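Local coordinates for mannose-6-phosphate isomerase (Helicobacter pylori, PDB 2QH5), which probably makes GDP-mannose from alpha-D-mannose 1-phosphate and GTP, through the nucleotidyltransferase domain at the N-terminal end of a longer protein, the part described here, at residues E123-K128 against V260-K265; L138-V143 against Y185-M190; D105-T110 against F191-G196. One frame throughout, in Å; residues are numbered along the deposited sequence.

Contact 1. Residues E123-K128 against V260-K265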
ATOM      1  N   GLU A 123     -11.634 -10.929   1.047  1.00 70.26           N
ATOM      2  CA  GLU A 123     -11.141 -11.601   2.243  1.00 74.94           C
ATOM      3  C   GLU A 123     -10.366 -12.874   1.909  1.00 76.79           C
ATOM      4  O   GLU A 123      -9.405 -13.224   2.603  1.00 77.36           O
ATOM      5  CB  GLU A 123     -12.329 -11.930   3.141  1.00 77.42           C
ATOM      6  CG  GLU A 123     -12.014 -12.087   4.608  1.00 86.76           C
ATOM      7  CD  GLU A 123     -13.192 -11.680   5.487  1.00 96.72           C
ATOM      8  OE1 GLU A 123     -14.081 -10.948   4.990  1.00100.52           O
ATOM      9  OE2 GLU A 123     -13.223 -12.080   6.672  1.00 97.87           O
ATOM     10  N   ASN A 124     -10.803 -13.554   0.844  1.00 80.11           N
ATOM     11  CA  ASN A 124     -10.165 -14.779   0.340  1.00 79.82           C
ATOM     12  C   ASN A 124      -8.776 -14.500  -0.225  1.00 76.95           C
ATOM     13  O   ASN A 124      -7.800 -15.171   0.142  1.00 76.18           O
ATOM     14  CB  ASN A 124     -11.028 -15.441  -0.747  1.00 82.32           C
ATOM     15  CG  ASN A 124     -12.342 -16.004  -0.211  1.00 81.71           C
ATOM     16  OD1 ASN A 124     -12.419 -16.489   0.921  1.00 84.47           O
ATOM     17  ND2 ASN A 124     -13.384 -15.949  -1.037  1.00 74.55           N
ATOM     18  N   ALA A 125      -8.710 -13.506  -1.117  1.00 71.05           N
ATOM     19  CA  ALA A 125      -7.458 -13.022  -1.709  1.00 68.33           C
ATOM     20  C   ALA A 125      -6.439 -12.576  -0.657  1.00 67.32           C
ATOM     21  O   ALA A 125      -5.237 -12.808  -0.812  1.00 65.48           O
ATOM     22  CB  ALA A 125      -7.734 -11.896  -2.695  1.00 62.97           C
ATOM     23  N   ILE A 126      -6.929 -11.952   0.415  1.00 67.88           N
ATOM     24  CA  ILE A 126      -6.073 -11.520   1.521  1.00 68.42           C
ATOM     25  C   ILE A 126      -5.448 -12.715   2.237  1.00 68.92           C
ATOM     26  O   ILE A 126      -4.231 -12.748   2.421  1.00 73.67           O
ATOM     27  CB  ILE A 126      -6.813 -10.573   2.532  1.00 67.19           C
ATOM     28  CG1 ILE A 126      -7.106  -9.202   1.897  1.00 60.62           C
ATOM     29  CG2 ILE A 126      -6.021 -10.413   3.837  1.00 61.43           C
ATOM     30  CD1 ILE A 126      -5.877  -8.357   1.540  1.00 61.47           C
ATOM     31  N   LYS A 127      -6.264 -13.700   2.612  1.00 71.73           N
ATOM     32  CA  LYS A 127      -5.754 -14.893   3.310  1.00 71.43           C
ATOM     33  C   LYS A 127      -4.776 -15.712   2.466  1.00 65.71           C
ATOM     34  O   LYS A 127      -3.845 -16.321   3.006  1.00 57.99           O
ATOM     35  CB  LYS A 127      -6.886 -15.764   3.866  1.00 74.12           C
ATOM     36  CG  LYS A 127      -7.377 -15.282   5.241  1.00 88.31           C
ATOM     37  CD  LYS A 127      -7.650 -16.427   6.228  1.00 93.46           C
ATOM     38  CE  LYS A 127      -9.144 -16.724   6.378  1.00100.20           C
ATOM     39  NZ  LYS A 127      -9.746 -17.419   5.198  1.00100.81           N
ATOM     40  N   LYS A 128      -4.990 -15.699   1.149  1.00 63.36           N
ATOM     41  CA  LYS A 128      -4.048 -16.267   0.185  1.00 65.81           C
ATOM     42  C   LYS A 128      -2.726 -15.497   0.213  1.00 66.86           C
ATOM     43  O   LYS A 128      -1.663 -16.085   0.440  1.00 72.13           O
ATOM     44  CB  LYS A 128      -4.628 -16.241  -1.236  1.00 66.25           C
ATOM     45  CG  LYS A 128      -5.668 -17.313  -1.546  1.00 63.58           C
ATOM     46  CD  LYS A 128      -6.089 -17.225  -3.014  1.00 67.88           C
ATOM     47  CE  LYS A 128      -6.975 -18.390  -3.439  1.00 70.29           C
ATOM     48  NZ  LYS A 128      -8.410 -18.167  -3.099  1.00 78.52           N
ATOM     49  N   VAL A 260      -1.947 -12.504  -6.768  1.00 64.92           N
ATOM     50  CA  VAL A 260      -3.248 -13.076  -6.409  1.00 65.10           C
ATOM     51  C   VAL A 260      -4.314 -12.266  -7.150  1.00 70.08           C
ATOM     52  O   VAL A 260      -4.268 -11.043  -7.140  1.00 72.84           O
ATOM     53  CB  VAL A 260      -3.502 -13.027  -4.877  1.00 61.43           C
ATOM     54  CG1 VAL A 260      -4.824 -13.693  -4.520  1.00 60.91           C
ATOM     55  CG2 VAL A 260      -2.375 -13.697  -4.118  1.00 53.76           C
ATOM     56  N   GLU A 261      -5.257 -12.936  -7.807  1.00 76.70           N
ATOM     57  CA  GLU A 261      -6.291 -12.236  -8.584  1.00 82.92           C
ATOM     58  C   GLU A 261      -7.334 -11.552  -7.703  1.00 86.41           C
ATOM     59  O   GLU A 261      -7.842 -12.145  -6.748  1.00 88.88           O
ATOM     60  CB  GLU A 261      -6.999 -13.195  -9.542  1.00 84.85           C
ATOM     61  CG  GLU A 261      -6.101 -13.857 -10.570  1.00 87.01           C
ATOM     62  CD  GLU A 261      -6.750 -15.072 -11.205  1.00 87.45           C
ATOM     63  OE1 GLU A 261      -7.963 -15.018 -11.499  1.00 82.98           O
ATOM     64  OE2 GLU A 261      -6.044 -16.084 -11.409  1.00 90.28           O
ATOM     65  N   LEU A 262      -7.644 -10.300  -8.027  1.00 92.22           N
ATOM     66  CA  LEU A 262      -8.722  -9.578  -7.358  1.00 99.44           C
ATOM     67  C   LEU A 262      -9.970  -9.532  -8.230  1.00105.86           C
ATOM     68  O   LEU A 262     -10.063  -8.741  -9.176  1.00106.27           O
ATOM     69  CB  LEU A 262      -8.293  -8.161  -6.957  1.00 97.60           C
ATOM     70  CG  LEU A 262      -7.838  -7.946  -5.510  1.00 99.15           C
ATOM     71  CD1 LEU A 262      -7.334  -6.528  -5.314  1.00 99.57           C
ATOM     72  CD2 LEU A 262      -8.960  -8.245  -4.525  1.00 97.62           C
ATOM     73  N   ASN A 263     -10.921 -10.404  -7.908  1.00112.02           N
ATOM     74  CA  ASN A 263     -12.207 -10.439  -8.586  1.00116.88           C
ATOM     75  C   ASN A 263     -13.274 -10.011  -7.590  1.00117.60           C
ATOM     76  O   ASN A 263     -14.026 -10.841  -7.073  1.00117.13           O
ATOM     77  CB  ASN A 263     -12.495 -11.847  -9.117  1.00118.78           C
ATOM     78  CG  ASN A 263     -11.234 -12.579  -9.554  1.00121.19           C
ATOM     79  OD1 ASN A 263     -10.393 -12.025 -10.261  1.00123.51           O
ATOM     80  ND2 ASN A 263     -11.100 -13.832  -9.129  1.00122.50           N
ATOM     81  N   ALA A 264     -13.321  -8.711  -7.311  1.00117.61           N
ATOM     82  CA  ALA A 264     -14.169  -8.193  -6.240  1.00118.04           C
ATOM     83  C   ALA A 264     -14.853  -6.863  -6.578  1.00118.24           C
ATOM     84  O   ALA A 264     -15.311  -6.156  -5.677  1.00117.00           O
ATOM     85  CB  ALA A 264     -13.358  -8.072  -4.949  1.00115.74           C
ATOM     86  N   LYS A 265     -14.937  -6.554  -7.874  1.00119.80           N
ATOM     87  CA  LYS A 265     -15.426  -5.258  -8.380  1.00120.74           C
ATOM     88  C   LYS A 265     -14.566  -4.088  -7.898  1.00120.14           C
ATOM     89  O   LYS A 265     -15.060  -3.128  -7.298  1.00119.80           O
ATOM     90  CB  LYS A 265     -16.912  -5.032  -8.066  1.00122.29           C
ATOM     91  CG  LYS A 265     -17.855  -5.555  -9.133  1.00124.86           C
ATOM     92  CD  LYS A 265     -19.259  -5.014  -8.930  1.00127.74           C
ATOM     93  CE  LYS A 265     -20.150  -5.335 -10.117  1.00128.74           C
ATOM     94  NZ  LYS A 265     -21.495  -4.714  -9.965  1.00129.86           N
TER
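A chi1 of -177° in V260 swings CG1 away from the backbone N and toward the helix at A125, while K128 lays its chain across the same methyl because its CG stands opposite the carbonyl carbon (chi1 -77°). CG1 meets A125 twice, at the CB, 3.9 Å away, and at the carbonyl O. On the lysine it is the middle of the chain that touches, CD lying 4.0 Å from V260 CG1; the chain then bends at its last torsion and the ammonium end leads away from the strand. A125 CB also lies 4.3 Å from L262 CD2 and close to E261 O, so one small methyl faces three successive residues of 260-265. The short alanine lets the helix come close, with the CA atoms of A125 and V260 6.3 Å apart. Strand 138-144 lies alongside: F141 packs on both A125 and L262, and V260 bonds through its backbone to T140 and G142. No hydrogen bond or salt bridge joins 123-128 to 260-265. Helix 119-134 therefore rests on the end of strand 257-261 by apolar packing, and K128 adds the aliphatic part of its chain at the exposed border.

Contact 2. Residues L138-V143 against Y185-M190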
ATOM      1  N   LEU A 138       6.969 -11.180  -1.885  1.00 50.94           N
ATOM      2  CA  LEU A 138       6.309  -9.880  -2.003  1.00 52.57           C
ATOM      3  C   LEU A 138       5.070 -10.066  -2.858  1.00 51.78           C
ATOM      4  O   LEU A 138       5.168 -10.341  -4.055  1.00 53.29           O
ATOM      5  CB  LEU A 138       7.219  -8.854  -2.696  1.00 52.32           C
ATOM      6  CG  LEU A 138       8.608  -8.569  -2.123  1.00 54.15           C
ATOM      7  CD1 LEU A 138       9.299  -7.492  -2.940  1.00 46.28           C
ATOM      8  CD2 LEU A 138       8.518  -8.158  -0.664  1.00 43.68           C
ATOM      9  N   VAL A 139       3.905  -9.910  -2.252  1.00 48.18           N
ATOM     10  CA  VAL A 139       2.679 -10.306  -2.909  1.00 48.35           C
ATOM     11  C   VAL A 139       1.991  -9.086  -3.453  1.00 50.76           C
ATOM     12  O   VAL A 139       1.793  -8.098  -2.748  1.00 53.98           O
ATOM     13  CB  VAL A 139       1.731 -11.091  -1.960  1.00 46.83           C
ATOM     14  CG1 VAL A 139       0.606 -11.723  -2.740  1.00 54.71           C
ATOM     15  CG2 VAL A 139       2.501 -12.155  -1.192  1.00 43.37           C
ATOM     16  N   THR A 140       1.645  -9.169  -4.731  1.00 57.69           N
ATOM     17  CA  THR A 140       0.905  -8.131  -5.418  1.00 60.73           C
ATOM     18  C   THR A 140      -0.466  -8.682  -5.844  1.00 61.40           C
ATOM     19  O   THR A 140      -0.715  -9.878  -5.715  1.00 65.17           O
ATOM     20  CB  THR A 140       1.706  -7.606  -6.619  1.00 61.50           C
ATOM     21  OG1 THR A 140       1.094  -6.408  -7.106  1.00 79.41           O
ATOM     22  CG2 THR A 140       1.778  -8.644  -7.732  1.00 59.77           C
ATOM     23  N   PHE A 141      -1.357  -7.815  -6.323  1.00 59.16           N
ATOM     24  CA  PHE A 141      -2.714  -8.232  -6.665  1.00 58.39           C
ATOM     25  C   PHE A 141      -3.093  -7.840  -8.090  1.00 63.86           C
ATOM     26  O   PHE A 141      -2.951  -6.681  -8.483  1.00 63.93           O
ATOM     27  CB  PHE A 141      -3.739  -7.645  -5.690  1.00 57.01           C
ATOM     28  CG  PHE A 141      -3.675  -8.215  -4.294  1.00 59.95           C
ATOM     29  CD1 PHE A 141      -2.701  -7.793  -3.386  1.00 53.95           C
ATOM     30  CD2 PHE A 141      -4.621  -9.137  -3.868  1.00 61.75           C
ATOM     31  CE1 PHE A 141      -2.652  -8.308  -2.091  1.00 58.13           C
ATOM     32  CE2 PHE A 141      -4.580  -9.657  -2.568  1.00 64.53           C
ATOM     33  CZ  PHE A 141      -3.598  -9.239  -1.680  1.00 56.72           C
ATOM     34  N   GLY A 142      -3.597  -8.808  -8.854  1.00 64.74           N
ATOM     35  CA  GLY A 142      -3.958  -8.574 -10.244  1.00 70.03           C
ATOM     36  C   GLY A 142      -5.429  -8.271 -10.462  1.00 72.67           C
ATOM     37  O   GLY A 142      -6.297  -8.855  -9.812  1.00 72.53           O
ATOM     38  N   VAL A 143      -5.701  -7.347 -11.377  1.00 75.42           N
ATOM     39  CA  VAL A 143      -7.066  -7.027 -11.783  1.00 79.16           C
ATOM     40  C   VAL A 143      -7.145  -7.144 -13.300  1.00 84.69           C
ATOM     41  O   VAL A 143      -6.323  -6.567 -14.019  1.00 83.70           O
ATOM     42  CB  VAL A 143      -7.502  -5.616 -11.302  1.00 78.43           C
ATOM     43  CG1 VAL A 143      -8.767  -5.150 -12.018  1.00 77.78           C
ATOM     44  CG2 VAL A 143      -7.723  -5.611  -9.796  1.00 74.07           C
ATOM     45  N   TYR A 185      -2.462  -8.336 -16.229  1.00 80.76           N
ATOM     46  CA  TYR A 185      -3.349  -7.789 -15.207  1.00 80.79           C
ATOM     47  C   TYR A 185      -2.931  -6.364 -14.825  1.00 79.05           C
ATOM     48  O   TYR A 185      -1.751  -6.004 -14.904  1.00 76.22           O
ATOM     49  CB  TYR A 185      -3.329  -8.665 -13.950  1.00 83.27           C
ATOM     50  CG  TYR A 185      -3.780 -10.105 -14.116  1.00 86.65           C
ATOM     51  CD1 TYR A 185      -5.017 -10.527 -13.628  1.00 88.43           C
ATOM     52  CD2 TYR A 185      -2.957 -11.054 -14.717  1.00 89.35           C
ATOM     53  CE1 TYR A 185      -5.428 -11.850 -13.756  1.00 86.97           C
ATOM     54  CE2 TYR A 185      -3.364 -12.375 -14.858  1.00 88.13           C
ATOM     55  CZ  TYR A 185      -4.595 -12.767 -14.374  1.00 87.33           C
ATOM     56  OH  TYR A 185      -4.986 -14.079 -14.514  1.00 88.01           O
ATOM     57  N   PHE A 186      -3.906  -5.555 -14.417  1.00 78.24           N
ATOM     58  CA  PHE A 186      -3.619  -4.265 -13.795  1.00 76.68           C
ATOM     59  C   PHE A 186      -3.110  -4.514 -12.389  1.00 70.94           C
ATOM     60  O   PHE A 186      -3.687  -5.305 -11.641  1.00 68.62           O
ATOM     61  CB  PHE A 186      -4.879  -3.396 -13.694  1.00 78.48           C
ATOM     62  CG  PHE A 186      -5.269  -2.712 -14.978  1.00 81.43           C
ATOM     63  CD1 PHE A 186      -4.313  -2.091 -15.778  1.00 81.98           C
ATOM     64  CD2 PHE A 186      -6.607  -2.659 -15.367  1.00 80.73           C
ATOM     65  CE1 PHE A 186      -4.678  -1.446 -16.956  1.00 81.94           C
ATOM     66  CE2 PHE A 186      -6.981  -2.020 -16.541  1.00 80.78           C
ATOM     67  CZ  PHE A 186      -6.014  -1.408 -17.337  1.00 81.07           C
ATOM     68  N   ASN A 187      -2.025  -3.843 -12.028  1.00 67.32           N
ATOM     69  CA  ASN A 187      -1.594  -3.839 -10.641  1.00 66.42           C
ATOM     70  C   ASN A 187      -2.574  -3.038  -9.784  1.00 65.69           C
ATOM     71  O   ASN A 187      -2.881  -1.882 -10.085  1.00 71.05           O
ATOM     72  CB  ASN A 187      -0.179  -3.282 -10.510  1.00 63.42           C
ATOM     73  CG  ASN A 187       0.267  -3.181  -9.070  1.00 63.62           C
ATOM     74  OD1 ASN A 187      -0.148  -3.976  -8.218  1.00 67.21           O
ATOM     75  ND2 ASN A 187       1.102  -2.191  -8.781  1.00 63.08           N
ATOM     76  N   SER A 188      -3.062  -3.660  -8.717  1.00 63.90           N
ATOM     77  CA  SER A 188      -4.062  -3.038  -7.864  1.00 62.65           C
ATOM     78  C   SER A 188      -3.457  -1.916  -7.038  1.00 64.38           C
ATOM     79  O   SER A 188      -4.160  -1.002  -6.615  1.00 72.00           O
ATOM     80  CB  SER A 188      -4.688  -4.068  -6.931  1.00 62.55           C
ATOM     81  OG  SER A 188      -3.783  -4.425  -5.905  1.00 59.89           O
ATOM     82  N   GLY A 189      -2.151  -1.985  -6.813  1.00 62.89           N
ATOM     83  CA  GLY A 189      -1.477  -1.031  -5.945  1.00 57.37           C
ATOM     84  C   GLY A 189      -1.470  -1.493  -4.502  1.00 53.95           C
ATOM     85  O   GLY A 189      -0.788  -0.899  -3.680  1.00 57.83           O
ATOM     86  N   MET A 190      -2.234  -2.546  -4.199  1.00 52.14           N
ATOM     87  CA  MET A 190      -2.199  -3.215  -2.887  1.00 51.97           C
ATOM     88  C   MET A 190      -1.014  -4.175  -2.814  1.00 53.12           C
ATOM     89  O   MET A 190      -0.526  -4.622  -3.851  1.00 61.08           O
ATOM     90  CB  MET A 190      -3.471  -4.020  -2.650  1.00 50.88           C
ATOM     91  CG  MET A 190      -4.774  -3.276  -2.854  1.00 54.99           C
ATOM     92  SD  MET A 190      -6.167  -4.343  -2.456  1.00 56.84           S
ATOM     93  CE  MET A 190      -5.510  -5.249  -1.046  1.00 42.28           C
TER
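F186 and V143 form an antiparallel hydrogen-bonded pair, G142 and N187 the non-hydrogen-bonded pair beside it, and the N-to-C directions of the two short strands are 135° apart, well short of a straight antiparallel pair. F186 N gives to V143 O at 2.7 Å, V143 N returns a bond to F186 O, and S188 N reaches F141 O at 3.0 Å. The CB atoms of V143 and F186 lie 4.2 Å apart on a shared face. Y185 sets its CB 3.8 Å from G142 CA, and V143 N lies at the edge of the Y185 ring, near its plane. S188 OG sits between its backbone N and carbonyl carbon (chi1 74°), 3.2 Å from F141 CB, and accepts from M190 N in an ST turn. N187 OD1 accepts from G189 N in an Asx turn, with the donor well above the amide carbonyl plane. M190, held by the ST turn, packs back on F141: its CB lies 3.9 Å from F141 CD1, and its CE is over one face of the ring, offset toward the rim. M190 SD stands above the F141 ring, 5.1 Å from its centroid, a distant Met-aromatic contact. The antiparallel strand bends at G189 and changes its main neighbour within the mixed sheet, from 138-144 to 106-111, in a GT-A nucleotidyltransferase domain.

Contact 3. Residues D105-T110 against F191-G196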
ATOM      1  N   ASP A 105       6.672  -9.144  11.599  1.00 72.08           N
ATOM      2  CA  ASP A 105       5.231  -9.015  11.410  1.00 65.87           C
ATOM      3  C   ASP A 105       4.847  -8.719   9.961  1.00 58.63           C
ATOM      4  O   ASP A 105       5.681  -8.289   9.171  1.00 56.53           O
ATOM      5  CB  ASP A 105       4.561  -8.109  12.474  1.00 71.65           C
ATOM      6  CG  ASP A 105       4.814  -6.628  12.274  1.00 73.94           C
ATOM      7  OD1 ASP A 105       5.323  -5.985  13.219  1.00 76.89           O
ATOM      8  OD2 ASP A 105       4.459  -6.089  11.208  1.00 81.24           O
ATOM      9  N   LEU A 106       3.599  -9.004   9.616  1.00 54.05           N
ATOM     10  CA  LEU A 106       3.158  -8.989   8.225  1.00 53.39           C
ATOM     11  C   LEU A 106       2.389  -7.729   7.925  1.00 52.76           C
ATOM     12  O   LEU A 106       1.574  -7.279   8.729  1.00 56.66           O
ATOM     13  CB  LEU A 106       2.284 -10.213   7.907  1.00 56.47           C
ATOM     14  CG  LEU A 106       2.909 -11.607   8.058  1.00 63.35           C
ATOM     15  CD1 LEU A 106       1.828 -12.670   8.205  1.00 68.34           C
ATOM     16  CD2 LEU A 106       3.863 -11.946   6.909  1.00 61.11           C
ATOM     17  N   LEU A 107       2.645  -7.180   6.746  1.00 51.16           N
ATOM     18  CA  LEU A 107       2.128  -5.892   6.357  1.00 46.38           C
ATOM     19  C   LEU A 107       1.148  -6.063   5.226  1.00 48.60           C
ATOM     20  O   LEU A 107       1.475  -6.649   4.201  1.00 52.75           O
ATOM     21  CB  LEU A 107       3.276  -4.995   5.890  1.00 42.83           C
ATOM     22  CG  LEU A 107       3.945  -3.963   6.796  1.00 38.89           C
ATOM     23  CD1 LEU A 107       4.175  -4.450   8.195  1.00 38.82           C
ATOM     24  CD2 LEU A 107       5.264  -3.547   6.148  1.00 43.25           C
ATOM     25  N   ILE A 108      -0.060  -5.552   5.422  1.00 49.91           N
ATOM     26  CA  ILE A 108      -1.059  -5.498   4.374  1.00 46.44           C
ATOM     27  C   ILE A 108      -1.174  -4.031   3.973  1.00 48.76           C
ATOM     28  O   ILE A 108      -1.729  -3.230   4.724  1.00 43.86           O
ATOM     29  CB  ILE A 108      -2.419  -6.039   4.868  1.00 44.09           C
ATOM     30  CG1 ILE A 108      -2.281  -7.477   5.366  1.00 49.84           C
ATOM     31  CG2 ILE A 108      -3.481  -5.971   3.765  1.00 47.89           C
ATOM     32  CD1 ILE A 108      -3.517  -7.992   6.078  1.00 48.44           C
ATOM     33  N   VAL A 109      -0.637  -3.698   2.798  1.00 45.86           N
ATOM     34  CA  VAL A 109      -0.522  -2.318   2.313  1.00 45.82           C
ATOM     35  C   VAL A 109      -1.660  -1.994   1.350  1.00 53.45           C
ATOM     36  O   VAL A 109      -1.756  -2.578   0.278  1.00 58.69           O
ATOM     37  CB  VAL A 109       0.844  -2.086   1.616  1.00 47.35           C
ATOM     38  CG1 VAL A 109       0.917  -0.706   0.997  1.00 43.25           C
ATOM     39  CG2 VAL A 109       1.988  -2.284   2.599  1.00 40.08           C
ATOM     40  N   THR A 110      -2.520  -1.055   1.742  1.00 60.45           N
ATOM     41  CA  THR A 110      -3.795  -0.820   1.058  1.00 57.45           C
ATOM     42  C   THR A 110      -4.046   0.660   0.816  1.00 58.25           C
ATOM     43  O   THR A 110      -4.243   1.405   1.768  1.00 63.94           O
ATOM     44  CB  THR A 110      -4.990  -1.377   1.899  1.00 58.38           C
ATOM     45  OG1 THR A 110      -4.946  -0.857   3.242  1.00 41.39           O
ATOM     46  CG2 THR A 110      -4.932  -2.889   1.970  1.00 57.81           C
ATOM     47  N   PHE A 191      -0.570  -4.510  -1.599  1.00 49.69           N
ATOM     48  CA  PHE A 191       0.621  -5.341  -1.402  1.00 47.38           C
ATOM     49  C   PHE A 191       0.583  -6.041  -0.066  1.00 49.35           C
ATOM     50  O   PHE A 191       0.085  -5.482   0.899  1.00 53.11           O
ATOM     51  CB  PHE A 191       1.908  -4.508  -1.433  1.00 45.60           C
ATOM     52  CG  PHE A 191       2.187  -3.862  -2.749  1.00 47.31           C
ATOM     53  CD1 PHE A 191       2.044  -2.490  -2.899  1.00 48.99           C
ATOM     54  CD2 PHE A 191       2.581  -4.620  -3.844  1.00 50.15           C
ATOM     55  CE1 PHE A 191       2.280  -1.886  -4.117  1.00 44.53           C
ATOM     56  CE2 PHE A 191       2.820  -4.023  -5.071  1.00 48.96           C
ATOM     57  CZ  PHE A 191       2.673  -2.653  -5.208  1.00 52.61           C
ATOM     58  N   VAL A 192       1.121  -7.260  -0.012  1.00 48.76           N
ATOM     59  CA  VAL A 192       1.351  -7.963   1.252  1.00 42.33           C
ATOM     60  C   VAL A 192       2.769  -8.515   1.246  1.00 39.34           C
ATOM     61  O   VAL A 192       3.250  -8.982   0.217  1.00 41.99           O
ATOM     62  CB  VAL A 192       0.331  -9.114   1.513  1.00 39.98           C
ATOM     63  CG1 VAL A 192       0.568  -9.746   2.884  1.00 38.55           C
ATOM     64  CG2 VAL A 192      -1.113  -8.611   1.423  1.00 41.55           C
ATOM     65  N   PHE A 193       3.442  -8.414   2.386  1.00 34.19           N
ATOM     66  CA  PHE A 193       4.801  -8.919   2.585  1.00 37.03           C
ATOM     67  C   PHE A 193       5.155  -8.792   4.053  1.00 44.74           C
ATOM     68  O   PHE A 193       4.547  -7.999   4.772  1.00 52.49           O
ATOM     69  CB  PHE A 193       5.864  -8.177   1.743  1.00 41.56           C
ATOM     70  CG  PHE A 193       5.520  -6.735   1.407  1.00 46.06           C
ATOM     71  CD1 PHE A 193       5.385  -5.766   2.404  1.00 41.58           C
ATOM     72  CD2 PHE A 193       5.362  -6.348   0.076  1.00 49.42           C
ATOM     73  CE1 PHE A 193       5.074  -4.454   2.079  1.00 49.10           C
ATOM     74  CE2 PHE A 193       5.060  -5.030  -0.263  1.00 45.67           C
ATOM     75  CZ  PHE A 193       4.903  -4.084   0.733  1.00 46.46           C
ATOM     76  N   GLN A 194       6.128  -9.574   4.504  1.00 40.79           N
ATOM     77  CA  GLN A 194       6.675  -9.379   5.832  1.00 45.27           C
ATOM     78  C   GLN A 194       7.570  -8.134   5.802  1.00 50.50           C
ATOM     79  O   GLN A 194       8.175  -7.830   4.770  1.00 55.51           O
ATOM     80  CB  GLN A 194       7.467 -10.612   6.249  1.00 42.01           C
ATOM     81  CG  GLN A 194       7.910 -10.615   7.687  1.00 42.82           C
ATOM     82  CD  GLN A 194       9.169 -11.413   7.894  1.00 47.86           C
ATOM     83  OE1 GLN A 194      10.266 -10.996   7.502  1.00 56.69           O
ATOM     84  NE2 GLN A 194       9.025 -12.575   8.516  1.00 43.75           N
ATOM     85  N   ALA A 195       7.631  -7.410   6.921  1.00 50.19           N
ATOM     86  CA  ALA A 195       8.397  -6.167   7.014  1.00 51.40           C
ATOM     87  C   ALA A 195       9.880  -6.391   6.719  1.00 54.38           C
ATOM     88  O   ALA A 195      10.480  -5.665   5.921  1.00 58.83           O
ATOM     89  CB  ALA A 195       8.212  -5.535   8.379  1.00 52.79           C
ATOM     90  N   GLY A 196      10.447  -7.416   7.349  1.00 54.49           N
ATOM     91  CA  GLY A 196      11.850  -7.788   7.180  1.00 55.25           C
ATOM     92  C   GLY A 196      12.277  -8.133   5.769  1.00 57.08           C
ATOM     93  O   GLY A 196      13.297  -7.627   5.298  1.00 61.04           O
TER
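V109 N gives the shortest bond here, 2.7 Å to F191 O and nearly straight at 166°, and F191 N answers to V109 O. L107 and F193 repeat the exchange through their own backbone N and O atoms, and beyond them A195 N gives to D105 O at 3.1 Å, carrying the ladder into the first turn of the next helix. V192 CA adds a CA-H...O contact to L107 O, 3.2 Å away. On one face V109 CG2 lies 3.8 Å from F193 CE1, and L107 CB meets the same ring at CD1, 4.1 Å away; both approach it obliquely. V109 CG1, anti to its backbone N (chi1 175°), is at the edge of the F191 ring, while L107 CD1 reaches A195 CB. The other face carries I108 CG2 against V192 CG2 at 4.2 Å and L106 CD2 against Q194 CB at 3.9 Å. Q194 stands at the N-cap of helix 195-205, its OE1 taking a weak bond from V197 N. Strand 5-10 flanks 106-111 on the edge away from 191-194. Helix 119-134 packs through I130 on L106 and I108 and through A129 on V192, whereas helix 246-251 packs against F191 and F193.

How the contacts relate
Strand 184-194 serves both contact 2 and contact 3: before the corner at G189 it pairs with 138-143, and after it with 105-110, the centres of contacts 2 and 3 lying about 14 Å apart. The second half still touches strand 138-144, through V139 N and V192 O, 2.7 Å apart and probably hydrogen-bonded. Contact 1 lies about 10 Å, centre to centre, from contact 2 and joins it through strand 257-261, where V260 O is 2.9 Å from G142 N, another probable bond. Helix 119-134 follows strand 106-111 in the chain and links contacts 1 and 3 by packing, I126 CD1 lying 4.0 Å from I108 CG2. All three contacts thus meet on one mixed sheet of the nucleotidyltransferase domain.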